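Local coordinates for protein prolyl endopeptidase (PDB 2BKL) that probably hydrolyses oligopeptides on the carboxyl side of proline, and more slowly alanine, as a serine peptidase with a beta-propeller and an alpha/beta-hydrolase domain, at residues K64-T69 with S467-L472. Residues are numbered along the deposited sequence; the frame is centred on the assembly and turned at random.
Sequences KELFYT and SILPWL
In the prolyl oligopeptidase fold, the N-terminal segment that precedes the propeller joins the C-terminal part in the peptidase domain, and here L66 and F67, at the end of helix 56-67, meet S467, L469 and P470 of segment 467-472. The nearest CA atoms, of L66 and S467, are 7.8 Å apart, so the gap is bridged mainly by side chains. L66 divides its two methyl groups between neighbouring residues: CD2 reaches L469 CD1 at 4.1 Å, the two leucines meeting at a slant, while its CD1 lies 4.3 Å from P470 CD on the proline ring. In L66, CG stands anti to the carbonyl carbon (chi1 -70°), which carries the fork out from the helix toward both partners. F67 works beside it through the rim of its ring. Its CZ touches S467 CB at 3.8 Å and its CE1 comes equally near S467 CA, which sits at the ring edge in the plane, so the phenyl group abuts the serine edge-on instead of lying over it. The serine hydroxyl is turned from this edge, with S467 OG 5.1 Å from F67 CZ. Beyond the pair, F67 meets the ring of F63 with planes at about 30° and touches S664 of helix 657-674, while L469 leans on Y415 of strand 415-423, an edge strand of the eight-stranded hydrolase sheet. Replacing F67 by an alanine is likely to leave S467 CA and CB without the ring edge they rest on, take away the F63 ring's partner and open a gap between helix 56-67 and segment 467-472. With about 180 Å² buried and carbon atoms making the closest approaches, the segments are joined by dispersion and exclusion of water; their fit depends on shape, without a directional polar bond between them.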
ATOM      1  N   LYS A  64      -1.494 -22.963   7.551  1.00 10.41           N
ATOM      2  CA  LYS A  64      -0.879 -22.919   8.877  1.00 12.40           C
ATOM      3  C   LYS A  64       0.632 -23.204   8.800  1.00 11.82           C
ATOM      4  O   LYS A  64       1.434 -22.538   9.448  1.00 14.24           O
ATOM      5  CB  LYS A  64      -1.597 -23.883   9.829  1.00 14.65           C
ATOM      6  CG  LYS A  64      -1.286 -23.614  11.277  1.00 19.99           C
ATOM      7  CD  LYS A  64      -2.099 -24.514  12.194  1.00 22.53           C
ATOM      8  CE  LYS A  64      -1.557 -24.469  13.623  1.00 24.57           C
ATOM      9  NZ  LYS A  64      -0.297 -25.249  13.735  1.00 28.25           N
ATOM     10  N   GLU A  65       1.023 -24.158   7.962  1.00 11.05           N
ATOM     11  CA  GLU A  65       2.416 -24.499   7.741  1.00 12.78           C
ATOM     12  C   GLU A  65       3.180 -23.335   7.087  1.00 12.95           C
ATOM     13  O   GLU A  65       4.370 -23.124   7.349  1.00 14.45           O
ATOM     14  CB  GLU A  65       2.465 -25.776   6.887  1.00 16.68           C
ATOM     15  CG  GLU A  65       3.806 -26.286   6.426  1.00 22.04           C
ATOM     16  CD  GLU A  65       3.712 -27.670   5.772  1.00 22.41           C
ATOM     17  OE1 GLU A  65       2.645 -28.004   5.162  1.00 24.48           O
ATOM     18  OE2 GLU A  65       4.713 -28.430   5.858  1.00 27.78           O
ATOM     19  N   LEU A  66       2.488 -22.556   6.262  1.00 10.94           N
ATOM     20  CA  LEU A  66       3.132 -21.513   5.465  1.00 11.10           C
ATOM     21  C   LEU A  66       3.128 -20.143   6.116  1.00 10.51           C
ATOM     22  O   LEU A  66       4.087 -19.386   5.966  1.00 12.94           O
ATOM     23  CB  LEU A  66       2.436 -21.385   4.105  1.00 10.45           C
ATOM     24  CG  LEU A  66       2.632 -22.550   3.144  1.00 10.31           C
ATOM     25  CD1 LEU A  66       1.707 -22.409   1.969  1.00  9.21           C
ATOM     26  CD2 LEU A  66       4.097 -22.648   2.719  1.00 11.51           C
ATOM     27  N   PHE A  67       2.046 -19.776   6.794  1.00  9.42           N
ATOM     28  CA  PHE A  67       1.870 -18.382   7.256  1.00  9.99           C
ATOM     29  C   PHE A  67       2.555 -18.079   8.580  1.00 11.21           C
ATOM     30  O   PHE A  67       2.838 -16.913   8.875  1.00 11.30           O
ATOM     31  CB  PHE A  67       0.390 -17.998   7.386  1.00  9.89           C
ATOM     32  CG  PHE A  67      -0.327 -17.786   6.093  1.00 10.08           C
ATOM     33  CD1 PHE A  67       0.243 -18.081   4.859  1.00 11.33           C
ATOM     34  CD2 PHE A  67      -1.617 -17.323   6.129  1.00  8.87           C
ATOM     35  CE1 PHE A  67      -0.478 -17.849   3.675  1.00 10.95           C
ATOM     36  CE2 PHE A  67      -2.352 -17.110   4.962  1.00 10.44           C
ATOM     37  CZ  PHE A  67      -1.774 -17.392   3.734  1.00 10.55           C
ATOM     38  N   TYR A  68       2.761 -19.089   9.424  1.00  9.16           N
ATOM     39  CA  TYR A  68       3.535 -18.881  10.655  1.00  9.93           C
ATOM     40  C   TYR A  68       4.985 -19.089  10.282  1.00 11.16           C
ATOM     41  O   TYR A  68       5.363 -20.167   9.835  1.00 13.65           O
ATOM     42  CB  TYR A  68       3.103 -19.849  11.746  1.00  9.40           C
ATOM     43  CG  TYR A  68       1.751 -19.533  12.353  1.00  8.59           C
ATOM     44  CD1 TYR A  68       1.598 -18.490  13.256  1.00  9.22           C
ATOM     45  CD2 TYR A  68       0.613 -20.297  12.032  1.00  8.68           C
ATOM     46  CE1 TYR A  68       0.352 -18.208  13.828  1.00 10.79           C
ATOM     47  CE2 TYR A  68      -0.618 -20.029  12.573  1.00  8.95           C
ATOM     48  CZ  TYR A  68      -0.780 -18.979  13.465  1.00  9.72           C
ATOM     49  OH  TYR A  68      -2.044 -18.708  13.990  1.00 12.82           O
ATOM     50  N   THR A  69       5.791 -18.039  10.388  1.00 12.07           N
ATOM     51  CA  THR A  69       7.194 -18.118  10.007  1.00 12.86           C
ATOM     52  C   THR A  69       8.091 -17.536  11.086  1.00 14.14           C
ATOM     53  O   THR A  69       7.643 -16.800  11.979  1.00 14.47           O
ATOM     54  CB  THR A  69       7.488 -17.329   8.718  1.00 16.19           C
ATOM     55  OG1 THR A  69       7.388 -15.934   8.991  1.00 17.86           O
ATOM     56  CG2 THR A  69       6.464 -17.595   7.639  1.00 17.77           C
ATOM     57  N   SER A 467       0.783 -17.354   0.050  1.00  9.60           N
ATOM     58  CA  SER A 467      -0.641 -17.599  -0.115  1.00  9.37           C
ATOM     59  C   SER A 467      -1.037 -18.205  -1.449  1.00  9.52           C
ATOM     60  O   SER A 467      -2.085 -18.814  -1.537  1.00 10.17           O
ATOM     61  CB  SER A 467      -1.455 -16.325   0.125  1.00 10.32           C
ATOM     62  OG  SER A 467      -1.165 -15.325  -0.849  1.00 11.03           O
ATOM     63  N   ILE A 468      -0.215 -18.024  -2.478  1.00  8.38           N
ATOM     64  CA  ILE A 468      -0.512 -18.549  -3.796  1.00  8.67           C
ATOM     65  C   ILE A 468      -0.048 -20.001  -3.980  1.00  7.78           C
ATOM     66  O   ILE A 468      -0.363 -20.627  -4.977  1.00  7.50           O
ATOM     67  CB  ILE A 468       0.076 -17.676  -4.933  1.00  9.53           C
ATOM     68  CG1 ILE A 468       1.590 -17.848  -5.056  1.00  9.05           C
ATOM     69  CG2 ILE A 468      -0.367 -16.218  -4.794  1.00 11.99           C
ATOM     70  CD1 ILE A 468       2.133 -17.220  -6.321  1.00 11.63           C
ATOM     71  N   LEU A 469       0.691 -20.571  -3.030  1.00  7.98           N
ATOM     72  CA  LEU A 469       1.283 -21.881  -3.273  1.00  8.87           C
ATOM     73  C   LEU A 469       0.264 -23.033  -3.437  1.00  7.42           C
ATOM     74  O   LEU A 469       0.417 -23.814  -4.351  1.00  7.70           O
ATOM     75  CB  LEU A 469       2.371 -22.229  -2.253  1.00 10.48           C
ATOM     76  CG  LEU A 469       3.604 -21.328  -2.358  1.00 12.09           C
ATOM     77  CD1 LEU A 469       4.552 -21.641  -1.199  1.00 14.11           C
ATOM     78  CD2 LEU A 469       4.316 -21.503  -3.685  1.00 14.69           C
ATOM     79  N   PRO A 470      -0.772 -23.165  -2.609  1.00  8.57           N
ATOM     80  CA  PRO A 470      -1.802 -24.191  -2.862  1.00  9.69           C
ATOM     81  C   PRO A 470      -2.463 -24.054  -4.253  1.00  7.37           C
ATOM     82  O   PRO A 470      -2.740 -25.041  -4.940  1.00  9.33           O
ATOM     83  CB  PRO A 470      -2.794 -23.961  -1.714  1.00 10.23           C
ATOM     84  CG  PRO A 470      -1.928 -23.429  -0.669  1.00 11.18           C
ATOM     85  CD  PRO A 470      -1.020 -22.451  -1.344  1.00  9.40           C
ATOM     86  N   TRP A 471      -2.604 -22.820  -4.715  1.00  7.27           N
ATOM     87  CA  TRP A 471      -3.182 -22.553  -6.026  1.00  7.43           C
ATOM     88  C   TRP A 471      -2.281 -23.102  -7.126  1.00  7.36           C
ATOM     89  O   TRP A 471      -2.746 -23.848  -7.984  1.00  7.81           O
ATOM     90  CB  TRP A 471      -3.410 -21.051  -6.166  1.00  7.35           C
ATOM     91  CG  TRP A 471      -4.107 -20.600  -7.424  1.00  7.82           C
ATOM     92  CD1 TRP A 471      -3.542 -19.969  -8.511  1.00  7.01           C
ATOM     93  CD2 TRP A 471      -5.483 -20.755  -7.726  1.00  7.34           C
ATOM     94  NE1 TRP A 471      -4.501 -19.740  -9.466  1.00  7.00           N
ATOM     95  CE2 TRP A 471      -5.713 -20.167  -8.980  1.00  7.60           C
ATOM     96  CE3 TRP A 471      -6.564 -21.305  -7.036  1.00  9.60           C
ATOM     97  CZ2 TRP A 471      -6.976 -20.149  -9.569  1.00  9.92           C
ATOM     98  CZ3 TRP A 471      -7.815 -21.268  -7.609  1.00 10.43           C
ATOM     99  CH2 TRP A 471      -8.007 -20.683  -8.864  1.00 11.33           C
ATOM    100  N   LEU A 472      -0.993 -22.799  -7.046  1.00  7.29           N
ATOM    101  CA  LEU A 472      -0.016 -23.276  -8.024  1.00  7.39           C
ATOM    102  C   LEU A 472       0.062 -24.795  -7.983  1.00  7.72           C
ATOM    103  O   LEU A 472       0.124 -25.448  -9.017  1.00  8.37           O
ATOM    104  CB  LEU A 472       1.372 -22.692  -7.758  1.00  8.03           C
ATOM    105  CG  LEU A 472       1.512 -21.161  -7.770  1.00  8.19           C
ATOM    106  CD1 LEU A 472       2.955 -20.790  -7.597  1.00  9.91           C
ATOM    107  CD2 LEU A 472       0.943 -20.524  -9.027  1.00 12.25           C
TER